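Local coordinates for protein choline dehydrogenase and related flavoproteins (Aspergillus oryzae, PDB 3Q9T) that oxidises formate as a flavin-dependent formate oxidase of the glucose-methanol-choline oxidoreductase family, carrying an 8-formyl-FAD cofactor, at residues Pro47-Pro52 / Ser61-Ala66; Gly87-Leu90 / Ser94-Asn97; Asp57-Lys62 / Leu96-Trp101. All blocks are in the same frame, centred on the assembly; numbering follows the deposited sequence.

Interaction 1: Pro47-Pro52 / Ser61-Ala66; sequences PEITTP and SKYDWA. With FAY ([(2R,3S,4R,5R)-5-(6-amino-9H-purin-9-yl)-3,4-dihydroxytetrahydrofuran-2-yl]methyl (2R,3S,4S)-5-(8-formyl-7-methyl-2,4-dioxo-3,4-dihydrobenzo[g]pteridin-10(2H)-yl)-2,3,4-trihydroxypentyl dihydrogen diphosphate), chain D.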
# COMPACT_ATOMS: atom_id res chain seq x y z
N PRO A 47 -21.79 -20.60 13.47
CA PRO A 47 -21.63 -21.46 12.29
C PRO A 47 -20.38 -21.14 11.46
O PRO A 47 -19.64 -22.05 11.13
CB PRO A 47 -22.90 -21.18 11.48
CG PRO A 47 -23.92 -20.80 12.52
CD PRO A 47 -23.15 -20.07 13.60
N GLU A 48 -20.16 -19.87 11.13
CA GLU A 48 -19.01 -19.48 10.34
C GLU A 48 -17.68 -19.88 11.00
O GLU A 48 -16.67 -20.06 10.33
CB GLU A 48 -19.01 -17.97 10.07
CG GLU A 48 -20.37 -17.38 9.82
CD GLU A 48 -21.05 -16.92 11.11
OE1 GLU A 48 -21.88 -17.70 11.66
OE2 GLU A 48 -20.75 -15.80 11.57
N ILE A 49 -17.67 -20.00 12.32
CA ILE A 49 -16.47 -20.49 13.00
C ILE A 49 -16.36 -22.01 12.94
O ILE A 49 -15.29 -22.55 12.63
CB ILE A 49 -16.39 -20.00 14.47
CG1 ILE A 49 -15.97 -18.53 14.50
CG2 ILE A 49 -15.38 -20.84 15.26
CD1 ILE A 49 -16.06 -17.88 15.89
N THR A 50 -17.48 -22.70 13.19
CA THR A 50 -17.42 -24.16 13.33
C THR A 50 -17.39 -24.89 11.99
O THR A 50 -16.96 -26.05 11.90
CB THR A 50 -18.54 -24.71 14.21
OG1 THR A 50 -19.82 -24.37 13.66
CG2 THR A 50 -18.43 -24.14 15.63
N THR A 51 -17.83 -24.19 10.95
CA THR A 51 -17.94 -24.74 9.59
C THR A 51 -16.69 -24.51 8.75
O THR A 51 -16.42 -23.37 8.35
CB THR A 51 -19.08 -24.07 8.85
OG1 THR A 51 -20.28 -24.19 9.63
CG2 THR A 51 -19.26 -24.68 7.47
N PRO A 52 -15.92 -25.57 8.47
CA PRO A 52 -14.61 -25.34 7.84
C PRO A 52 -14.65 -24.61 6.51
O PRO A 52 -13.69 -23.90 6.20
CB PRO A 52 -14.04 -26.75 7.67
CG PRO A 52 -14.70 -27.54 8.76
CD PRO A 52 -16.10 -26.97 8.88
N SER A 61 -14.56 -10.08 9.18
CA SER A 61 -15.78 -10.27 9.98
C SER A 61 -15.56 -9.71 11.37
O SER A 61 -14.49 -9.19 11.68
CB SER A 61 -16.16 -11.76 10.06
OG SER A 61 -15.25 -12.47 10.88
N LYS A 62 -16.57 -9.84 12.23
CA LYS A 62 -16.42 -9.34 13.59
C LYS A 62 -15.37 -10.14 14.37
O LYS A 62 -14.90 -9.68 15.41
CB LYS A 62 -17.76 -9.36 14.34
CG LYS A 62 -18.26 -10.74 14.71
CD LYS A 62 -19.45 -10.65 15.67
CE LYS A 62 -19.02 -10.14 17.05
NZ LYS A 62 -19.98 -10.52 18.13
N TYR A 63 -15.00 -11.32 13.87
CA TYR A 63 -14.03 -12.17 14.57
C TYR A 63 -12.59 -11.94 14.10
O TYR A 63 -11.69 -12.72 14.40
CB TYR A 63 -14.45 -13.65 14.45
CG TYR A 63 -15.92 -13.81 14.79
CD1 TYR A 63 -16.36 -13.58 16.08
CD2 TYR A 63 -16.87 -14.10 13.81
CE1 TYR A 63 -17.69 -13.68 16.40
CE2 TYR A 63 -18.20 -14.21 14.12
CZ TYR A 63 -18.60 -14.00 15.43
OH TYR A 63 -19.92 -14.09 15.78
N ASP A 64 -12.38 -10.83 13.39
CA ASP A 64 -11.07 -10.51 12.83
C ASP A 64 -10.56 -9.15 13.32
O ASP A 64 -11.17 -8.12 13.03
CB ASP A 64 -11.15 -10.52 11.30
CG ASP A 64 -9.81 -10.28 10.64
OD1 ASP A 64 -8.82 -10.03 11.36
OD2 ASP A 64 -9.76 -10.32 9.39
N TRP A 65 -9.43 -9.15 14.02
CA TRP A 65 -8.74 -7.91 14.39
C TRP A 65 -8.57 -7.00 13.17
O TRP A 65 -8.65 -5.79 13.28
CB TRP A 65 -7.38 -8.19 15.03
CG TRP A 65 -7.48 -8.79 16.41
CD1 TRP A 65 -7.45 -10.13 16.74
CD2 TRP A 65 -7.64 -8.08 17.65
NE1 TRP A 65 -7.57 -10.28 18.11
CE2 TRP A 65 -7.70 -9.05 18.68
CE3 TRP A 65 -7.74 -6.72 17.98
CZ2 TRP A 65 -7.84 -8.69 20.03
CZ3 TRP A 65 -7.88 -6.37 19.31
CH2 TRP A 65 -7.93 -7.35 20.32
N ALA A 66 -8.32 -7.61 12.02
CA ALA A 66 -8.23 -6.91 10.75
C ALA A 66 -7.21 -5.78 10.80
O ALA A 66 -7.49 -4.65 10.41
CB ALA A 66 -9.62 -6.39 10.31
P FAY D . -1.36 -17.65 19.05
N1 FAY D . -1.42 -22.13 10.86
C2 FAY D . -1.53 -23.47 10.49
O2 FAY D . -0.89 -24.33 11.08
N3 FAY D . -2.67 -23.89 9.84
C4 FAY D . -3.36 -23.00 9.06
O4 FAY D . -3.83 -23.40 7.98
N5 FAY D . -3.94 -20.71 8.67
C6 FAY D . -4.96 -18.60 8.59
C7 FAY D . -5.20 -17.34 9.12
C8 FAY D . -4.52 -16.95 10.28
O8 FAY D . -4.52 -15.39 12.03
C9 FAY D . -3.71 -17.87 10.95
PA FAY D . -3.75 -16.16 18.78
C1' FAY D . -1.75 -19.62 12.26
C10 FAY D . -2.25 -21.19 10.31
N10 FAY D . -2.43 -19.95 10.93
N1A FAY D . -6.95 -7.76 25.01
O1A FAY D . -4.12 -15.06 17.85
C1B FAY D . -6.43 -12.18 22.22
O1P FAY D . -1.79 -18.35 20.31
C2' FAY D . -2.54 -20.18 13.47
O2' FAY D . -3.88 -19.88 13.26
C2A FAY D . -7.60 -8.96 25.21
O2A FAY D . -4.33 -17.50 18.41
C2B FAY D . -6.89 -12.43 20.80
O2B FAY D . -8.26 -12.10 20.59
O2P FAY D . 0.12 -17.28 19.10
C3' FAY D . -2.17 -19.83 14.95
O3' FAY D . -3.27 -19.61 15.82
N3A FAY D . -7.35 -10.04 24.37
C3B FAY D . -6.66 -13.91 20.66
O3B FAY D . -7.75 -14.60 21.22
O3P FAY D . -2.16 -16.26 18.90
C4' FAY D . -1.22 -18.68 15.12
O4' FAY D . -0.13 -18.93 14.24
C4A FAY D . -6.46 -9.91 23.36
C4B FAY D . -5.47 -14.17 21.56
O4B FAY D . -5.32 -13.03 22.38
C4X FAY D . -3.14 -21.63 9.31
C5' FAY D . -0.75 -18.56 16.60
O5' FAY D . -1.70 -18.48 17.68
C5A FAY D . -5.78 -8.71 23.15
C5B FAY D . -4.22 -14.44 20.76
O5B FAY D . -4.29 -15.76 20.26
C5X FAY D . -3.99 -19.42 9.14
C6A FAY D . -6.03 -7.62 23.98
N6A FAY D . -5.46 -6.44 23.72
N7A FAY D . -4.96 -8.88 22.09
C7M FAY D . -6.04 -16.38 8.32
C8A FAY D . -5.08 -10.14 21.63
C8M FAY D . -5.07 -15.79 11.03
C9A FAY D . -3.39 -19.09 10.37
N9A FAY D . -6.00 -10.79 22.40
O HOH W 1 -21.78 -14.12 13.85
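Ile49 reaches from the short helix 47-50 onto the ring of Tyr63, and this is the close-packed part of the contact. Ile49 CD1 sits over the middle of one face of the Tyr63 ring, 4.2 Å from its centroid and 10° off the normal, a well-centred CH-pi contact. The ring is filled from its other side as well: CG of Lys62, the preceding residue, lies over the centre of the opposite face, so the phenol is sandwiched between two aliphatic groups. Tyr63 holds CG beside its backbone N (chi1 -48°), which places the ring between Ile49 CD1 and Lys62 CG.

The backbone that carries the ring is a type I beta turn from Ser61 to Asp64, and Ser61 OG takes the Tyr63 N-H, with N and OG 3.2 Å apart, an ST turn. Further on, Asp64 OD1 accepts from Ala66 N in an Asx turn, and Trp65 leads into the FAD pocket of this GMC-family fold, where Trp65 NE1 makes a weak hydrogen bond to the ribose O2B of the cofactor at 3.2 Å.

Toward the ring's hydroxyl end the fit is looser. The partly exposed Glu48, its chain bent at chi2 (89°), brings OE2 to the ring edge at 3.9 Å from Tyr63 CE2, without a direct hydrogen bond. A water joins them instead, donating to Glu48 OE2 (3.0 Å) and hydrogen-bonded to Tyr63 OH (2.7 Å).

Interaction 2: Gly87-Leu90 / Ser94-Asn97; sequences GKTL and SSLN. With FAY ([(2R,3S,4R,5R)-5-(6-amino-9H-purin-9-yl)-3,4-dihydroxytetrahydrofuran-2-yl]methyl (2R,3S,4S)-5-(8-formyl-7-methyl-2,4-dioxo-3,4-dihydrobenzo[g]pteridin-10(2H)-yl)-2,3,4-trihydroxypentyl dihydrogen diphosphate), chain D.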
# COMPACT_ATOMS: atom_id res chain seq x y z
N GLY A 87 -7.36 -13.86 14.75
CA GLY A 87 -8.59 -14.22 15.43
C GLY A 87 -8.90 -13.34 16.65
O GLY A 87 -8.05 -13.13 17.52
N LYS A 88 -10.12 -12.83 16.71
CA LYS A 88 -10.61 -12.06 17.84
C LYS A 88 -11.86 -12.78 18.35
O LYS A 88 -12.98 -12.56 17.84
CB LYS A 88 -10.93 -10.62 17.41
CG LYS A 88 -11.10 -9.67 18.55
CD LYS A 88 -11.38 -8.26 18.06
CE LYS A 88 -11.95 -7.41 19.18
NZ LYS A 88 -12.17 -6.01 18.75
N THR A 89 -11.64 -13.65 19.33
CA THR A 89 -12.62 -14.64 19.77
C THR A 89 -11.90 -15.69 20.60
O THR A 89 -10.71 -15.93 20.39
CB THR A 89 -13.30 -15.37 18.60
OG1 THR A 89 -14.13 -16.43 19.11
CG2 THR A 89 -12.26 -15.98 17.65
N LEU A 90 -12.60 -16.30 21.54
CA LEU A 90 -12.00 -17.40 22.28
C LEU A 90 -11.48 -18.35 21.22
O LEU A 90 -12.15 -18.59 20.20
CB LEU A 90 -13.04 -18.11 23.16
CG LEU A 90 -12.47 -19.17 24.11
CD1 LEU A 90 -11.49 -18.56 25.12
CD2 LEU A 90 -13.58 -19.89 24.85
N SER A 94 -6.83 -19.80 16.00
CA SER A 94 -7.25 -21.19 15.74
C SER A 94 -8.76 -21.28 15.43
O SER A 94 -9.26 -22.31 14.98
CB SER A 94 -6.87 -22.12 16.91
OG SER A 94 -7.78 -21.98 18.00
N SER A 95 -9.48 -20.20 15.69
CA SER A 95 -10.90 -20.11 15.35
C SER A 95 -11.18 -19.57 13.95
O SER A 95 -12.33 -19.61 13.50
CB SER A 95 -11.63 -19.24 16.36
OG SER A 95 -11.74 -19.90 17.60
N LEU A 96 -10.17 -19.05 13.26
CA LEU A 96 -10.42 -18.61 11.89
C LEU A 96 -9.37 -19.07 10.87
O LEU A 96 -9.39 -18.61 9.72
CB LEU A 96 -10.67 -17.09 11.79
CG LEU A 96 -9.74 -16.05 12.41
CD1 LEU A 96 -8.26 -16.30 12.12
CD2 LEU A 96 -10.14 -14.62 12.00
N ASN A 97 -8.48 -19.97 11.27
CA ASN A 97 -7.37 -20.41 10.41
C ASN A 97 -7.77 -21.47 9.39
O ASN A 97 -8.94 -21.86 9.33
CB ASN A 97 -6.11 -20.81 11.23
CG ASN A 97 -6.23 -22.20 11.89
OD1 ASN A 97 -7.11 -22.99 11.57
ND2 ASN A 97 -5.30 -22.49 12.79
P FAY D . -1.36 -17.65 19.05
N1 FAY D . -1.42 -22.13 10.86
C2 FAY D . -1.53 -23.47 10.49
O2 FAY D . -0.89 -24.33 11.08
N3 FAY D . -2.67 -23.89 9.84
C4 FAY D . -3.36 -23.00 9.06
O4 FAY D . -3.83 -23.40 7.98
N5 FAY D . -3.94 -20.71 8.67
C6 FAY D . -4.96 -18.60 8.59
C7 FAY D . -5.20 -17.34 9.12
C8 FAY D . -4.52 -16.95 10.28
O8 FAY D . -4.52 -15.39 12.03
C9 FAY D . -3.71 -17.87 10.95
PA FAY D . -3.75 -16.16 18.78
C1' FAY D . -1.75 -19.62 12.26
C10 FAY D . -2.25 -21.19 10.31
N10 FAY D . -2.43 -19.95 10.93
N1A FAY D . -6.95 -7.76 25.01
O1A FAY D . -4.12 -15.06 17.85
C1B FAY D . -6.43 -12.18 22.22
O1P FAY D . -1.79 -18.35 20.31
C2' FAY D . -2.54 -20.18 13.47
O2' FAY D . -3.88 -19.88 13.26
C2A FAY D . -7.60 -8.96 25.21
O2A FAY D . -4.33 -17.50 18.41
C2B FAY D . -6.89 -12.43 20.80
O2B FAY D . -8.26 -12.10 20.59
O2P FAY D . 0.12 -17.28 19.10
C3' FAY D . -2.17 -19.83 14.95
O3' FAY D . -3.27 -19.61 15.82
N3A FAY D . -7.35 -10.04 24.37
C3B FAY D . -6.66 -13.91 20.66
O3B FAY D . -7.75 -14.60 21.22
O3P FAY D . -2.16 -16.26 18.90
C4' FAY D . -1.22 -18.68 15.12
O4' FAY D . -0.13 -18.93 14.24
C4A FAY D . -6.46 -9.91 23.36
C4B FAY D . -5.47 -14.17 21.56
O4B FAY D . -5.32 -13.03 22.38
C4X FAY D . -3.14 -21.63 9.31
C5' FAY D . -0.75 -18.56 16.60
O5' FAY D . -1.70 -18.48 17.68
C5A FAY D . -5.78 -8.71 23.15
C5B FAY D . -4.22 -14.44 20.76
O5B FAY D . -4.29 -15.76 20.26
C5X FAY D . -3.99 -19.42 9.14
C6A FAY D . -6.03 -7.62 23.98
N6A FAY D . -5.46 -6.44 23.72
N7A FAY D . -4.96 -8.88 22.09
C7M FAY D . -6.04 -16.38 8.32
C8A FAY D . -5.08 -10.14 21.63
C8M FAY D . -5.07 -15.79 11.03
C9A FAY D . -3.39 -19.09 10.37
N9A FAY D . -6.00 -10.79 22.40
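Gly87 and Leu96 bring the two backbones closest, with CA atoms 5.9 Å apart, as the chain doubles back from an extended run at 87-90 through a short link in which a 3-10 segment begins that runs on to Ser95. No backbone-to-backbone hydrogen bond joins the two segments; a serine hydroxyl does the bridging. Ser95 OG donates to Leu90 O at 2.9 Å, arriving in the carbonyl plane on a lone pair. Leu90 O takes a second bond within its own segment from Thr89 OG1, 3.1 Å away and tilted 24° from that plane, so two hydroxyls satisfy this buried carbonyl.

With OG1 of Thr89 turned to that task (chi1 173°), Thr89 CG2 is left to pack on Ser95 CB at 3.6 Å. Both segments belong to the FAD-binding part of the GMC fold, and the bend presents one side to the cofactor: Gly87 O and Thr89 O come near the ribose hydroxyls of the adenosine half, while Asn97 ND2 donates to O2' of the ribityl chain at 3.0 Å, with an N-H...O angle of 153°. Gln555 OE1 is a second partner of that amide nitrogen.

Leu96 packs on Gly87. Leu96 CG lies 3.7 Å from Gly87 CA, and the two methyls divide the work. CD2 stays against the glycine, whereas CD1 also turns to the cofactor. Leu96 CD1 touches the formyl carbon C8M of the flavin at 3.4 Å. Gly87 has no side chain, and the leucine lies directly on its main chain. The N-H of Gly87 is taken by the hydroxyl of Ser93, an FAD-binding residue.

Interaction 3: Asp57-Lys62 / Leu96-Trp101; sequences DLRNSK and LNYFTW. With FAY ([(2R,3S,4R,5R)-5-(6-amino-9H-purin-9-yl)-3,4-dihydroxytetrahydrofuran-2-yl]methyl (2R,3S,4S)-5-(8-formyl-7-methyl-2,4-dioxo-3,4-dihydrobenzo[g]pteridin-10(2H)-yl)-2,3,4-trihydroxypentyl dihydrogen diphosphate), chain D.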
# COMPACT_ATOMS: atom_id res chain seq x y z
N ASP A 57 -14.31 -16.64 4.67
CA ASP A 57 -15.31 -15.61 4.89
C ASP A 57 -15.13 -14.90 6.23
O ASP A 57 -15.74 -13.87 6.44
CB ASP A 57 -16.72 -16.19 4.86
CG ASP A 57 -17.11 -16.72 3.49
OD1 ASP A 57 -16.69 -16.12 2.47
OD2 ASP A 57 -17.84 -17.74 3.43
N LEU A 58 -14.33 -15.46 7.14
CA LEU A 58 -14.09 -14.82 8.45
C LEU A 58 -13.16 -13.60 8.38
O LEU A 58 -13.06 -12.84 9.35
CB LEU A 58 -13.54 -15.82 9.47
CG LEU A 58 -14.47 -16.95 9.91
CD1 LEU A 58 -13.68 -18.02 10.65
CD2 LEU A 58 -15.64 -16.44 10.75
N ARG A 59 -12.46 -13.43 7.26
CA ARG A 59 -11.67 -12.22 7.04
C ARG A 59 -12.60 -11.01 7.01
O ARG A 59 -13.67 -11.05 6.40
CB ARG A 59 -10.88 -12.30 5.73
CG ARG A 59 -9.72 -13.30 5.72
CD ARG A 59 -8.65 -12.94 4.66
NE ARG A 59 -9.30 -12.46 3.45
CZ ARG A 59 -8.95 -11.38 2.76
NH1 ARG A 59 -7.90 -10.65 3.12
NH2 ARG A 59 -9.66 -11.05 1.70
N ASN A 60 -12.20 -9.95 7.68
CA ASN A 60 -13.03 -8.75 7.83
C ASN A 60 -14.31 -8.90 8.64
O ASN A 60 -15.06 -7.93 8.78
CB ASN A 60 -13.34 -8.13 6.47
CG ASN A 60 -12.13 -7.44 5.88
OD1 ASN A 60 -11.51 -6.60 6.54
ND2 ASN A 60 -11.75 -7.83 4.66
N SER A 61 -14.56 -10.08 9.18
CA SER A 61 -15.78 -10.27 9.98
C SER A 61 -15.56 -9.71 11.37
O SER A 61 -14.49 -9.19 11.68
CB SER A 61 -16.16 -11.76 10.06
OG SER A 61 -15.25 -12.47 10.88
N LYS A 62 -16.57 -9.84 12.23
CA LYS A 62 -16.42 -9.34 13.59
C LYS A 62 -15.37 -10.14 14.37
O LYS A 62 -14.90 -9.68 15.41
CB LYS A 62 -17.76 -9.36 14.34
CG LYS A 62 -18.26 -10.74 14.71
CD LYS A 62 -19.45 -10.65 15.67
CE LYS A 62 -19.02 -10.14 17.05
NZ LYS A 62 -19.98 -10.52 18.13
N LEU A 96 -10.17 -19.05 13.26
CA LEU A 96 -10.42 -18.61 11.89
C LEU A 96 -9.37 -19.07 10.87
O LEU A 96 -9.39 -18.61 9.72
CB LEU A 96 -10.67 -17.09 11.79
CG LEU A 96 -9.74 -16.05 12.41
CD1 LEU A 96 -8.26 -16.30 12.12
CD2 LEU A 96 -10.14 -14.62 12.00
N ASN A 97 -8.48 -19.97 11.27
CA ASN A 97 -7.37 -20.41 10.41
C ASN A 97 -7.77 -21.47 9.39
O ASN A 97 -8.94 -21.86 9.33
CB ASN A 97 -6.11 -20.81 11.23
CG ASN A 97 -6.23 -22.20 11.89
OD1 ASN A 97 -7.11 -22.99 11.57
ND2 ASN A 97 -5.30 -22.49 12.79
N TYR A 98 -6.82 -21.91 8.55
CA TYR A 98 -7.15 -22.85 7.47
C TYR A 98 -6.67 -24.30 7.73
O TYR A 98 -6.34 -25.06 6.80
CB TYR A 98 -6.72 -22.29 6.09
CG TYR A 98 -7.20 -20.86 5.92
CD1 TYR A 98 -6.38 -19.88 5.37
CD2 TYR A 98 -8.48 -20.49 6.35
CE1 TYR A 98 -6.82 -18.57 5.24
CE2 TYR A 98 -8.93 -19.18 6.24
CZ TYR A 98 -8.08 -18.22 5.68
OH TYR A 98 -8.50 -16.91 5.57
N PHE A 99 -6.63 -24.64 9.01
CA PHE A 99 -6.75 -26.02 9.48
C PHE A 99 -5.52 -26.91 9.39
O PHE A 99 -5.38 -27.83 10.20
CB PHE A 99 -7.93 -26.72 8.79
CG PHE A 99 -9.17 -25.92 8.78
CD1 PHE A 99 -9.91 -25.74 9.95
CD2 PHE A 99 -9.61 -25.33 7.61
CE1 PHE A 99 -11.09 -24.99 9.94
CE2 PHE A 99 -10.78 -24.57 7.60
CZ PHE A 99 -11.51 -24.40 8.78
N THR A 100 -4.65 -26.65 8.42
CA THR A 100 -3.51 -27.53 8.19
C THR A 100 -2.69 -27.76 9.46
O THR A 100 -2.45 -26.84 10.25
CB THR A 100 -2.58 -27.04 7.08
OG1 THR A 100 -3.35 -26.49 6.00
CG2 THR A 100 -1.76 -28.21 6.55
N TRP A 101 -2.30 -29.01 9.66
CA TRP A 101 -1.62 -29.44 10.87
C TRP A 101 -0.35 -30.14 10.46
O TRP A 101 -0.40 -31.28 9.99
CB TRP A 101 -2.51 -30.38 11.66
CG TRP A 101 -1.91 -30.88 12.95
CD1 TRP A 101 -1.19 -32.02 13.12
CD2 TRP A 101 -2.05 -30.29 14.25
NE1 TRP A 101 -0.85 -32.17 14.45
CE2 TRP A 101 -1.37 -31.13 15.16
CE3 TRP A 101 -2.67 -29.13 14.74
CZ2 TRP A 101 -1.28 -30.84 16.52
CZ3 TRP A 101 -2.58 -28.85 16.08
CH2 TRP A 101 -1.90 -29.70 16.97
P FAY D . -1.36 -17.65 19.05
N1 FAY D . -1.42 -22.13 10.86
C2 FAY D . -1.53 -23.47 10.49
O2 FAY D . -0.89 -24.33 11.08
N3 FAY D . -2.67 -23.89 9.84
C4 FAY D . -3.36 -23.00 9.06
O4 FAY D . -3.83 -23.40 7.98
N5 FAY D . -3.94 -20.71 8.67
C6 FAY D . -4.96 -18.60 8.59
C7 FAY D . -5.20 -17.34 9.12
C8 FAY D . -4.52 -16.95 10.28
O8 FAY D . -4.52 -15.39 12.03
C9 FAY D . -3.71 -17.87 10.95
PA FAY D . -3.75 -16.16 18.78
C1' FAY D . -1.75 -19.62 12.26
C10 FAY D . -2.25 -21.19 10.31
N10 FAY D . -2.43 -19.95 10.93
N1A FAY D . -6.95 -7.76 25.01
O1A FAY D . -4.12 -15.06 17.85
C1B FAY D . -6.43 -12.18 22.22
O1P FAY D . -1.79 -18.35 20.31
C2' FAY D . -2.54 -20.18 13.47
O2' FAY D . -3.88 -19.88 13.26
C2A FAY D . -7.60 -8.96 25.21
O2A FAY D . -4.33 -17.50 18.41
C2B FAY D . -6.89 -12.43 20.80
O2B FAY D . -8.26 -12.10 20.59
O2P FAY D . 0.12 -17.28 19.10
C3' FAY D . -2.17 -19.83 14.95
O3' FAY D . -3.27 -19.61 15.82
N3A FAY D . -7.35 -10.04 24.37
C3B FAY D . -6.66 -13.91 20.66
O3B FAY D . -7.75 -14.60 21.22
O3P FAY D . -2.16 -16.26 18.90
C4' FAY D . -1.22 -18.68 15.12
O4' FAY D . -0.13 -18.93 14.24
C4A FAY D . -6.46 -9.91 23.36
C4B FAY D . -5.47 -14.17 21.56
O4B FAY D . -5.32 -13.03 22.38
C4X FAY D . -3.14 -21.63 9.31
C5' FAY D . -0.75 -18.56 16.60
O5' FAY D . -1.70 -18.48 17.68
C5A FAY D . -5.78 -8.71 23.15
C5B FAY D . -4.22 -14.44 20.76
O5B FAY D . -4.29 -15.76 20.26
C5X FAY D . -3.99 -19.42 9.14
C6A FAY D . -6.03 -7.62 23.98
N6A FAY D . -5.46 -6.44 23.72
N7A FAY D . -4.96 -8.88 22.09
C7M FAY D . -6.04 -16.38 8.32
C8A FAY D . -5.08 -10.14 21.63
C8M FAY D . -5.07 -15.79 11.03
C9A FAY D . -3.39 -19.09 10.37
N9A FAY D . -6.00 -10.79 22.40
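The 96-101 segment runs alongside the isoalloxazine of the 8-formyl-FAD, and the loop 57-62 packs against it on the side away from the flavin. Leu58 CD1 presses on Leu96 CB at 3.4 Å, tighter than usual for two carbons, so the leucine that borders the flavin's formyl group is backed from behind.

The second meeting point is Tyr98, whose hydroxyl end comes up against the aliphatic part of Arg59: Arg59 CG is 3.8 Å from Tyr98 OH, and the two side chains cross nearly at right angles. Tyr98 CG lies opposite the carbonyl carbon (chi1 -49°), which lays the ring along the flavin edge with its hydroxyl at Arg59. One face of the Tyr98 ring takes flavin C6 near its rim, 3.7 Å above the plane. Beyond it this flavin-binding strip of the GMC fold turns to backbone recognition. Thr100 O accepts from flavin N3 at 3.0 Å, and Thr100 N gives a weak bond to O4. Asn97 OD1 steadies the bend between as an Asx turn, receiving Phe99 N from above its carbonyl plane.

Loop 57-62 has its own brace in a type II turn, where Ser61 N and OG both bond Leu58 O from the same face of its plane.

Overall arrangement
The three contacts form one compact cluster, their centres 6 to 7 Å apart, within the N-terminal part of the GMC chain. Interaction 1 closes first, between helix 47-50 and the loop ahead of strand 67-74; interaction 3 starts in that same loop, sharing Ser61 and Lys62, and pairs it with 96-101, 34 residues further along the chain. Interaction 2 lies in the loop between strands 83-84 and 100-101 and shares Leu96 and Asn97 with interaction 3. Tyr63 O, probably hydrogen-bonded to Lys88 N, ties interaction 1 to interaction 2. All three touch the cofactor: interaction 1 through Trp65 at the adenosine ribose, interaction 2 from the ribose to the ribityl chain and formyl group, interaction 3 at the flavin ring.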